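Local coordinates for protein LURP-one-related 15 (Arabidopsis thaliana, PDB 1ZXU) that is of uncertain function but might be related to the phospholipid scramblase and tubby-like superfamily of membrane-tethered transcription factors, at residues A[38-43]-A[54-59]; A[150-155]-A[185-190]. All coordinates share one frame; numbering follows the deposited sequence.

Interaction 1: residues A[38-43]-A[54-59]; sequences IDMAIV and FVITDV
Ala41 and Thr57 face each other as a hydrogen-bonded pair of an antiparallel hairpin, and two residues on Val43 and Val55 form the next such pair. Each couple exchanges two backbone bonds; Thr57 N donates to Ala41 O at 2.8 Å, and Val43 N reaches Val55 O at 2.9 Å in a nearly straight bond (173°). Between them lies the non-hydrogen-bonded pair Ile42-Ile56, where CA-H...O contacts run between the strands, as from Ile56 CA to Ala41 O (3.2 Å).

Apolar side chains divide between the two faces. On the face of Ile42 and Ile56, which helix 197-211 covers, Ile42 crosses the Phe54 ring obliquely: its CG2 comes within 3.7 Å of Phe54 CD1, while its CD1 lies 3.8 Å from Phe54 CE1. Phe54 CG sits between its own backbone N and carbonyl carbon (chi1 55°), which turns the ring toward Ile42. Ile56 CG2 packs at 3.8 Å on CB of Met40, present here as selenomethionine. On the other face Val43 CG2 meets Thr57 CG2, the two side chains at about a right angle.

Toward the open end of the hairpin, away from the connecting loop, Thr57 OG1 donates to Asp58 O (2.9 Å), and Asp58 OD1 accepts a hydrogen bond from Asn62 N.

Within the barrel, strand 38-43 has strand 187-191 as its other neighbour and strand 54-58 has strand 63-68, while Ile42, Ile56 and Phe54 touch helix 197-211 through Val204, Ala201 and Asp208.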
# COMPACT_ATOMS: atom_id res chain seq x y z
N ILE A 38 -11.52 -7.93 2.58
CA ILE A 38 -11.20 -7.17 3.78
C ILE A 38 -11.33 -5.69 3.41
O ILE A 38 -10.83 -5.32 2.33
CB ILE A 38 -9.73 -7.40 4.16
CG1 ILE A 38 -9.57 -8.80 4.76
CG2 ILE A 38 -9.21 -6.32 5.14
CD1 ILE A 38 -8.11 -9.14 5.06
N ASP A 39 -11.98 -4.88 4.24
CA ASP A 39 -12.08 -3.43 4.01
C ASP A 39 -11.11 -2.78 4.96
O ASP A 39 -11.10 -3.13 6.13
CB ASP A 39 -13.46 -2.89 4.31
CG ASP A 39 -14.42 -3.08 3.14
OD1 ASP A 39 -14.10 -3.82 2.20
OD2 ASP A 39 -15.51 -2.48 3.16
N MSE A 40 -10.25 -1.92 4.44
CA MSE A 40 -9.29 -1.22 5.31
C MSE A 40 -9.58 0.24 5.33
O MSE A 40 -10.18 0.80 4.38
CB MSE A 40 -7.85 -1.43 4.81
CG MSE A 40 -7.48 -2.87 4.57
SE MSE A 40 -5.61 -3.11 4.11
CE MSE A 40 -5.53 -1.67 2.87
N ALA A 41 -9.18 0.94 6.41
CA ALA A 41 -9.45 2.36 6.49
C ALA A 41 -8.33 3.03 7.27
O ALA A 41 -7.60 2.33 7.99
CB ALA A 41 -10.79 2.58 7.23
N ILE A 42 -8.18 4.35 7.13
CA ILE A 42 -7.16 5.15 7.82
C ILE A 42 -7.78 5.82 9.05
O ILE A 42 -8.90 6.39 9.01
CB ILE A 42 -6.58 6.26 6.89
CG1 ILE A 42 -5.67 5.62 5.82
CG2 ILE A 42 -5.79 7.34 7.68
CD1 ILE A 42 -5.14 6.61 4.77
N VAL A 43 -7.08 5.68 10.17
CA VAL A 43 -7.42 6.41 11.40
C VAL A 43 -6.22 7.29 11.77
O VAL A 43 -5.06 6.81 11.84
CB VAL A 43 -7.71 5.45 12.57
CG1 VAL A 43 -8.01 6.27 13.85
CG2 VAL A 43 -8.88 4.49 12.26
N PHE A 54 -0.11 7.49 10.94
CA PHE A 54 -1.52 7.12 11.06
C PHE A 54 -1.59 5.61 11.15
O PHE A 54 -0.55 4.98 11.13
CB PHE A 54 -2.39 7.68 9.91
CG PHE A 54 -1.93 7.31 8.52
CD1 PHE A 54 -2.32 6.09 7.94
CD2 PHE A 54 -1.16 8.21 7.78
CE1 PHE A 54 -1.93 5.78 6.62
CE2 PHE A 54 -0.78 7.90 6.46
CZ PHE A 54 -1.15 6.71 5.91
N VAL A 55 -2.77 5.07 11.37
CA VAL A 55 -2.96 3.63 11.47
C VAL A 55 -3.92 3.16 10.39
O VAL A 55 -4.81 3.91 9.97
CB VAL A 55 -3.49 3.26 12.84
CG1 VAL A 55 -3.87 1.82 12.90
CG2 VAL A 55 -2.33 3.49 13.89
N ILE A 56 -3.74 1.92 9.93
CA ILE A 56 -4.71 1.38 8.95
C ILE A 56 -5.42 0.26 9.70
O ILE A 56 -4.76 -0.61 10.27
CB ILE A 56 -3.97 0.84 7.73
CG1 ILE A 56 -3.40 2.03 6.91
CG2 ILE A 56 -4.95 -0.02 6.89
CD1 ILE A 56 -2.41 1.60 5.82
N THR A 57 -6.75 0.28 9.71
CA THR A 57 -7.53 -0.70 10.52
C THR A 57 -8.44 -1.47 9.58
O THR A 57 -8.62 -1.04 8.43
CB THR A 57 -8.42 -0.01 11.62
OG1 THR A 57 -9.42 0.81 11.01
CG2 THR A 57 -7.57 0.83 12.59
N ASP A 58 -8.99 -2.58 10.04
CA ASP A 58 -10.12 -3.14 9.35
C ASP A 58 -11.40 -2.34 9.70
O ASP A 58 -11.35 -1.34 10.45
CB ASP A 58 -10.25 -4.64 9.63
CG ASP A 58 -10.73 -4.95 11.03
OD1 ASP A 58 -11.19 -4.05 11.79
OD2 ASP A 58 -10.69 -6.16 11.35
N VAL A 59 -12.54 -2.78 9.17
CA VAL A 59 -13.84 -2.09 9.40
C VAL A 59 -14.26 -1.95 10.85
O VAL A 59 -14.94 -0.97 11.23
CB VAL A 59 -15.05 -2.75 8.66
CG1 VAL A 59 -15.17 -2.23 7.23
CG2 VAL A 59 -15.09 -4.33 8.79
O HOH W 1 -12.56 -5.47 7.14

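Interaction 2: residues A[150-155]-A[185-190]; sequences GSWLER and DNFSVT
Arg155 reaches across to Asn186 and Phe187, using the edge of its guanidinium for one and a face for the other. At the edge, Arg155 NE donates to Asn186 OD1 at 2.8 Å (158°), with the oxygen close to the guanidinium plane; NH2 adds a weak bond to the same OD1 at 3.1 Å. Over one face lies Phe187 CD2, 3.6 Å from Arg155 CZ, the ring and guanidinium planes being 52° apart. The Phe187 ring also meets Trp152, whose CH2 approaches Phe187 CZ to 3.6 Å in an oblique aromatic pair.

Behind this shell, the type I turn from Trp152 to Arg155 sets the arginine in place. Trp152 O accepts both Arg155 N and, from the opposite face of its carbonyl plane, Arg155 NH1 (3.0 Å), while a bend at chi2 (-39°) folds the side chain back toward the turn. A leucine in place of Arg155 would probably leave Asn186 OD1 without these donors and Phe187 without the guanidinium beside its CD2. Ser151 OG accepts from Glu154 N at 3.1 Å, an ST motif at the start of the turn. Asp185 lies near the arginine charge but forms its salt bridge with Arg44.

The loop joins strands 146-149 and 158-161; its Trp152 packs against Met171 of strand 167-173, Ile42 of strand 38-43 and Leu207 of helix 197-211, so the contact bridges the barrel wall and its helix.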
# COMPACT_ATOMS: atom_id res chain seq x y z
N GLY A 150 -8.26 6.16 -11.15
CA GLY A 150 -9.31 6.76 -10.32
C GLY A 150 -8.71 7.89 -9.51
O GLY A 150 -7.55 8.22 -9.68
N SER A 151 -9.49 8.45 -8.59
CA SER A 151 -9.07 9.68 -7.89
C SER A 151 -9.09 9.56 -6.36
O SER A 151 -10.09 9.17 -5.80
CB SER A 151 -9.96 10.85 -8.33
OG SER A 151 -9.84 11.95 -7.44
N TRP A 152 -7.95 9.90 -5.72
CA TRP A 152 -7.86 9.94 -4.26
C TRP A 152 -8.90 10.87 -3.70
O TRP A 152 -9.62 10.52 -2.78
CB TRP A 152 -6.46 10.36 -3.80
CG TRP A 152 -6.27 10.52 -2.34
CD1 TRP A 152 -6.24 11.69 -1.64
CD2 TRP A 152 -6.03 9.48 -1.38
NE1 TRP A 152 -6.02 11.43 -0.29
CE2 TRP A 152 -5.88 10.09 -0.12
CE3 TRP A 152 -5.94 8.09 -1.48
CZ2 TRP A 152 -5.66 9.35 1.04
CZ3 TRP A 152 -5.70 7.35 -0.33
CH2 TRP A 152 -5.55 7.99 0.91
N LEU A 153 -8.98 12.07 -4.26
CA LEU A 153 -9.90 13.06 -3.70
C LEU A 153 -11.38 12.70 -3.89
O LEU A 153 -12.22 13.03 -3.04
CB LEU A 153 -9.56 14.48 -4.20
CG LEU A 153 -8.23 15.08 -3.72
CD1 LEU A 153 -7.87 16.36 -4.49
CD2 LEU A 153 -8.19 15.31 -2.23
N GLU A 154 -11.71 11.95 -4.94
CA GLU A 154 -13.08 11.44 -5.13
C GLU A 154 -13.36 10.11 -4.39
O GLU A 154 -14.51 9.63 -4.31
CB GLU A 154 -13.39 11.28 -6.64
CG GLU A 154 -13.64 12.64 -7.29
CD GLU A 154 -13.85 12.57 -8.81
OE1 GLU A 154 -14.66 11.73 -9.27
OE2 GLU A 154 -13.18 13.36 -9.53
N ARG A 155 -12.31 9.54 -3.79
CA ARG A 155 -12.42 8.23 -3.11
C ARG A 155 -12.79 7.12 -4.10
O ARG A 155 -13.53 6.18 -3.74
CB ARG A 155 -13.36 8.22 -1.87
CG ARG A 155 -13.11 9.30 -0.80
CD ARG A 155 -11.60 9.54 -0.59
NE ARG A 155 -11.30 10.33 0.60
CZ ARG A 155 -10.09 10.74 0.95
NH1 ARG A 155 -9.06 10.50 0.17
NH2 ARG A 155 -9.93 11.39 2.11
N ASP A 185 -10.73 8.73 8.14
CA ASP A 185 -10.91 9.24 6.76
C ASP A 185 -12.22 8.70 6.20
O ASP A 185 -12.71 7.63 6.61
CB ASP A 185 -9.71 8.79 5.81
CG ASP A 185 -8.46 9.72 6.00
OD1 ASP A 185 -8.50 10.63 6.94
OD2 ASP A 185 -7.48 9.58 5.22
N ASN A 186 -12.79 9.48 5.28
CA ASN A 186 -14.10 9.17 4.73
C ASN A 186 -14.07 8.14 3.61
O ASN A 186 -14.72 8.33 2.57
CB ASN A 186 -14.79 10.46 4.27
CG ASN A 186 -14.17 11.05 3.03
OD1 ASN A 186 -12.97 10.87 2.74
ND2 ASN A 186 -14.98 11.80 2.28
N PHE A 187 -13.30 7.07 3.76
CA PHE A 187 -13.34 6.04 2.76
C PHE A 187 -12.90 4.72 3.35
O PHE A 187 -12.31 4.67 4.44
CB PHE A 187 -12.41 6.41 1.62
CG PHE A 187 -10.93 6.33 1.98
CD1 PHE A 187 -10.22 5.12 1.82
CD2 PHE A 187 -10.25 7.47 2.41
CE1 PHE A 187 -8.84 5.06 2.15
CE2 PHE A 187 -8.89 7.42 2.72
CZ PHE A 187 -8.17 6.24 2.60
N SER A 188 -13.19 3.65 2.61
CA SER A 188 -12.52 2.38 2.91
C SER A 188 -11.99 1.81 1.63
O SER A 188 -12.34 2.29 0.55
CB SER A 188 -13.45 1.38 3.56
OG SER A 188 -14.53 1.07 2.71
N VAL A 189 -11.06 0.86 1.76
CA VAL A 189 -10.55 0.21 0.56
C VAL A 189 -10.86 -1.29 0.71
O VAL A 189 -10.43 -1.92 1.65
CB VAL A 189 -9.04 0.39 0.39
CG1 VAL A 189 -8.52 -0.39 -0.83
CG2 VAL A 189 -8.68 1.84 0.17
N THR A 190 -11.62 -1.84 -0.23
CA THR A 190 -11.86 -3.32 -0.28
C THR A 190 -10.70 -3.99 -0.94
O THR A 190 -10.33 -3.64 -2.08
CB THR A 190 -13.15 -3.66 -1.03
OG1 THR A 190 -14.25 -2.99 -0.39
CG2 THR A 190 -13.34 -5.21 -1.03

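How the interactions relate
Along the chain the two contacts follow one another, the hairpin of interaction 1 coming first, yet their centres are only 12 Å apart, because the first and last strands of the closed antiparallel barrel, 38-43 and 187-191, are neighbours. Across this seam Met40 O probably accepts from Val189 N at 2.8 Å, and Asp39 OD1 is probably hydrogen-bonded to Thr190 OG1 at 2.7 Å. Ile42 is common ground, touching Phe187 and Trp152 as well as its hairpin partners, and helix 197-211 is met from both contacts. Hairpin and long-range loop contact thus meet where the barrel closes; a closed antiparallel barrel with helix 197-211 packed against it is consistent with the Tubby_C clan.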